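Local atomic coordinates of attaching and effacing protein, pathogenesis factor (Escherichia coli, PDB entry 4E9L), a protein that probably mediates adhesion of Escherichia coli to host cells, as an invasin-like surface protein of the intimin/invasin family built in part from bacterial immunoglobulin-like domains. Residues A[223-235]-A[245-257]. Residues are numbered along the deposited sequence; the frame is centred on the assembly and turned at random.
Sequences GNAISGLSLSASL and VSSWTEKGDGSYV
Y256 carries its hydroxyl from the hairpin of strands 244-252 and 255-261 across this immunoglobulin-like β-sandwich to the loop leading into strand 231-236 of the facing sheet. Followed outward, its CB and CG lie against L231 CD1, which sits over one ring face, 4.0 Å from the Y256 ring centroid. Further out, Y256 CE2 passes I226 O, and Y256 CZ meets L229 CB at 3.7 Å. Y256 OH donates to I226 O (2.6 Å) and accepts from L229 N (3.0 Å), the latter nearly straight at 166°. Tyrosine suits this place: its ring packs inside while its tip satisfies two backbone groups.

L231, branched, serves two rings, its CB lying over the five-membered ring of W248, 3.9 Å from that ring's centroid. A233 CB lies at the edge of the W248 indole, near its plane, and touches V245 CG2.

At the hairpin end, glycine suits the positive phi of G254 in a type I' turn, its CA against I226 O. E250, extended with CG anti to the backbone N (chi1 -170°), receives G228 N at OE1 (3.0 Å) and OE2 (3.1 Å), both on the syn side, the N-H a little out of the carboxylate plane and the straighter bond to OE2 (161°).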
loop_
_atom_site.group_PDB
_atom_site.type_symbol
_atom_site.label_atom_id
_atom_site.label_comp_id
_atom_site.label_asym_id
_atom_site.label_seq_id
_atom_site.Cartn_x
_atom_site.Cartn_y
_atom_site.Cartn_z
ATOM N N GLY A 223 1.260 15.984 -11.018
ATOM C CA GLY A 223 2.087 14.998 -10.336
ATOM C C GLY A 223 2.542 15.432 -8.955
ATOM O O GLY A 223 3.427 14.795 -8.390
ATOM N N ASN A 224 1.931 16.488 -8.363
ATOM C CA ASN A 224 2.300 16.851 -6.980
ATOM C C ASN A 224 1.656 15.859 -6.026
ATOM O O ASN A 224 0.471 15.563 -6.169
ATOM C CB ASN A 224 1.842 18.267 -6.612
ATOM C CG ASN A 224 2.505 19.338 -7.433
ATOM O OD1 ASN A 224 3.743 19.486 -7.441
ATOM N ND2 ASN A 224 1.698 20.120 -8.123
ATOM N N ALA A 225 2.410 15.401 -5.031
ATOM C CA ALA A 225 1.930 14.507 -3.978
ATOM C C ALA A 225 0.901 15.264 -3.112
ATOM O O ALA A 225 1.078 16.458 -2.833
ATOM C CB ALA A 225 3.108 14.057 -3.124
ATOM N N ILE A 226 -0.217 14.612 -2.779
ATOM C CA ILE A 226 -1.268 15.233 -1.980
ATOM C C ILE A 226 -1.258 14.648 -0.562
ATOM O O ILE A 226 -1.526 13.450 -0.382
ATOM C CB ILE A 226 -2.659 15.106 -2.637
ATOM C CG1 ILE A 226 -2.672 15.726 -4.058
ATOM C CG2 ILE A 226 -3.722 15.768 -1.734
ATOM C CD1 ILE A 226 -3.913 15.407 -4.823
ATOM N N SER A 227 -0.995 15.518 0.429
ATOM C CA SER A 227 -0.930 15.175 1.858
ATOM C C SER A 227 -2.216 15.460 2.620
ATOM O O SER A 227 -3.066 16.205 2.143
ATOM C CB SER A 227 0.242 15.890 2.529
ATOM O OG SER A 227 1.478 15.332 2.109
ATOM N N GLY A 228 -2.342 14.827 3.786
ATOM C CA GLY A 228 -3.432 14.998 4.734
ATOM C C GLY A 228 -4.797 14.538 4.287
ATOM O O GLY A 228 -5.789 14.994 4.851
ATOM N N LEU A 229 -4.879 13.630 3.290
ATOM C CA LEU A 229 -6.178 13.139 2.823
ATOM C C LEU A 229 -6.874 12.228 3.823
ATOM O O LEU A 229 -6.207 11.458 4.508
ATOM C CB LEU A 229 -6.043 12.396 1.484
ATOM C CG LEU A 229 -5.668 13.259 0.267
ATOM C CD1 LEU A 229 -5.440 12.408 -0.938
ATOM C CD2 LEU A 229 -6.737 14.283 -0.057
ATOM N N SER A 230 -8.220 12.289 3.864
ATOM C CA SER A 230 -9.054 11.386 4.657
ATOM C C SER A 230 -9.648 10.415 3.646
ATOM O O SER A 230 -10.305 10.834 2.687
ATOM C CB SER A 230 -10.142 12.149 5.408
ATOM O OG SER A 230 -9.538 12.763 6.535
ATOM N N LEU A 231 -9.316 9.132 3.795
ATOM C CA LEU A 231 -9.698 8.118 2.823
ATOM C C LEU A 231 -10.553 7.011 3.369
ATOM O O LEU A 231 -10.591 6.761 4.577
ATOM C CB LEU A 231 -8.410 7.447 2.258
ATOM C CG LEU A 231 -7.302 8.335 1.670
ATOM C CD1 LEU A 231 -6.008 7.570 1.590
ATOM C CD2 LEU A 231 -7.684 8.867 0.260
ATOM N N SER A 232 -11.203 6.317 2.432
ATOM C CA SER A 232 -11.976 5.107 2.669
ATOM C C SER A 232 -11.684 4.163 1.498
ATOM O O SER A 232 -10.721 4.394 0.748
ATOM C CB SER A 232 -13.467 5.416 2.776
ATOM O OG SER A 232 -14.135 4.234 3.183
ATOM N N ALA A 233 -12.474 3.105 1.324
ATOM C CA ALA A 233 -12.249 2.175 0.224
ATOM C C ALA A 233 -13.509 1.475 -0.170
ATOM O O ALA A 233 -14.425 1.282 0.641
ATOM C CB ALA A 233 -11.167 1.145 0.590
ATOM N N SER A 234 -13.534 1.058 -1.422
ATOM C CA SER A 234 -14.616 0.275 -1.998
ATOM C C SER A 234 -13.999 -1.085 -2.404
ATOM O O SER A 234 -12.933 -1.118 -3.040
ATOM C CB SER A 234 -15.170 0.988 -3.231
ATOM O OG SER A 234 -16.152 0.181 -3.849
ATOM N N LEU A 235 -14.666 -2.185 -2.030
ATOM C CA LEU A 235 -14.267 -3.552 -2.370
ATOM C C LEU A 235 -15.336 -4.146 -3.282
ATOM O O LEU A 235 -16.518 -4.061 -2.969
ATOM C CB LEU A 235 -14.108 -4.436 -1.104
ATOM C CG LEU A 235 -12.969 -4.088 -0.127
ATOM C CD1 LEU A 235 -12.864 -5.145 0.959
ATOM C CD2 LEU A 235 -11.600 -4.029 -0.842
ATOM N N VAL A 245 -11.191 -3.466 4.734
ATOM C CA VAL A 245 -10.027 -2.590 4.659
ATOM C C VAL A 245 -9.981 -1.847 6.013
ATOM O O VAL A 245 -11.018 -1.470 6.569
ATOM C CB VAL A 245 -10.050 -1.618 3.433
ATOM C CG1 VAL A 245 -8.771 -0.766 3.377
ATOM C CG2 VAL A 245 -10.221 -2.394 2.121
ATOM N N SER A 246 -8.771 -1.659 6.545
ATOM C CA SER A 246 -8.499 -0.943 7.796
ATOM C C SER A 246 -8.471 0.575 7.578
ATOM O O SER A 246 -8.667 1.068 6.461
ATOM C CB SER A 246 -7.136 -1.395 8.340
ATOM O OG SER A 246 -6.052 -0.852 7.577
ATOM N N SER A 247 -8.153 1.330 8.649
ATOM C CA SER A 247 -7.910 2.765 8.586
ATOM C C SER A 247 -6.630 2.965 7.724
ATOM O O SER A 247 -5.849 2.036 7.569
ATOM C CB SER A 247 -7.635 3.313 9.986
ATOM O OG SER A 247 -6.485 2.684 10.537
ATOM N N TRP A 248 -6.446 4.157 7.158
ATOM C CA TRP A 248 -5.264 4.473 6.348
ATOM C C TRP A 248 -4.188 5.164 7.193
ATOM O O TRP A 248 -4.509 5.895 8.137
ATOM C CB TRP A 248 -5.645 5.346 5.144
ATOM C CG TRP A 248 -6.484 4.588 4.154
ATOM C CD1 TRP A 248 -7.822 4.326 4.244
ATOM C CD2 TRP A 248 -6.028 3.956 2.947
ATOM N NE1 TRP A 248 -8.229 3.563 3.175
ATOM C CE2 TRP A 248 -7.151 3.338 2.348
ATOM C CE3 TRP A 248 -4.772 3.822 2.331
ATOM C CZ2 TRP A 248 -7.055 2.594 1.165
ATOM C CZ3 TRP A 248 -4.670 3.086 1.157
ATOM C CH2 TRP A 248 -5.805 2.496 0.573
ATOM N N THR A 249 -2.931 4.887 6.873
ATOM C CA THR A 249 -1.776 5.524 7.520
ATOM C C THR A 249 -1.020 6.304 6.470
ATOM O O THR A 249 -0.507 5.711 5.514
ATOM C CB THR A 249 -0.845 4.507 8.196
ATOM O OG1 THR A 249 -1.604 3.720 9.113
ATOM C CG2 THR A 249 0.316 5.214 8.954
ATOM N N GLU A 250 -0.886 7.618 6.687
ATOM C CA GLU A 250 -0.114 8.469 5.796
ATOM C C GLU A 250 1.363 8.257 6.076
ATOM O O GLU A 250 1.772 8.245 7.243
ATOM C CB GLU A 250 -0.516 9.941 5.963
ATOM C CG GLU A 250 0.103 10.798 4.869
ATOM C CD GLU A 250 -0.386 12.222 4.778
ATOM O OE1 GLU A 250 -1.308 12.603 5.533
ATOM O OE2 GLU A 250 0.154 12.958 3.927
ATOM N N LYS A 251 2.147 8.004 5.017
ATOM C CA LYS A 251 3.582 7.705 5.135
ATOM C C LYS A 251 4.457 8.821 4.567
ATOM O O LYS A 251 5.651 8.626 4.368
ATOM C CB LYS A 251 3.926 6.361 4.466
ATOM C CG LYS A 251 3.274 5.128 5.085
ATOM C CD LYS A 251 3.844 4.842 6.490
ATOM C CE LYS A 251 3.301 3.580 7.091
ATOM N NZ LYS A 251 3.715 3.425 8.512
ATOM N N GLY A 252 3.867 9.970 4.288
ATOM C CA GLY A 252 4.612 11.093 3.737
ATOM C C GLY A 252 4.683 11.082 2.227
ATOM O O GLY A 252 4.598 10.019 1.597
ATOM N N ASP A 253 4.837 12.283 1.639
ATOM C CA ASP A 253 4.920 12.482 0.184
ATOM C C ASP A 253 3.736 11.858 -0.580
ATOM O O ASP A 253 3.921 11.214 -1.626
ATOM C CB ASP A 253 6.301 12.050 -0.384
ATOM C CG ASP A 253 7.508 12.825 0.143
ATOM O OD1 ASP A 253 7.331 13.996 0.577
ATOM O OD2 ASP A 253 8.632 12.279 0.087
ATOM N N GLY A 254 2.535 12.043 -0.024
ATOM C CA GLY A 254 1.278 11.579 -0.614
ATOM C C GLY A 254 1.109 10.078 -0.736
ATOM O O GLY A 254 0.345 9.604 -1.578
ATOM N N SER A 255 1.821 9.322 0.103
ATOM C CA SER A 255 1.743 7.867 0.142
ATOM C C SER A 255 0.865 7.481 1.333
ATOM O O SER A 255 1.031 8.036 2.415
ATOM C CB SER A 255 3.144 7.277 0.296
ATOM O OG SER A 255 3.064 5.865 0.365
ATOM N N TYR A 256 -0.078 6.549 1.145
ATOM C CA TYR A 256 -0.972 6.103 2.240
ATOM C C TYR A 256 -1.043 4.600 2.192
ATOM O O TYR A 256 -1.078 4.028 1.104
ATOM C CB TYR A 256 -2.406 6.662 2.079
ATOM C CG TYR A 256 -2.466 8.165 1.984
ATOM C CD1 TYR A 256 -2.856 8.935 3.073
ATOM C CD2 TYR A 256 -2.155 8.823 0.792
ATOM C CE1 TYR A 256 -2.935 10.323 2.984
ATOM C CE2 TYR A 256 -2.220 10.212 0.695
ATOM C CZ TYR A 256 -2.608 10.956 1.796
ATOM O OH TYR A 256 -2.659 12.317 1.725
ATOM N N VAL A 257 -1.077 3.948 3.351
ATOM C CA VAL A 257 -1.171 2.479 3.353
ATOM C C VAL A 257 -2.336 1.995 4.197
ATOM O O VAL A 257 -2.713 2.658 5.165
ATOM C CB VAL A 257 0.151 1.765 3.762
ATOM C CG1 VAL A 257 1.305 2.120 2.801
ATOM C CG2 VAL A 257 0.523 2.071 5.226
#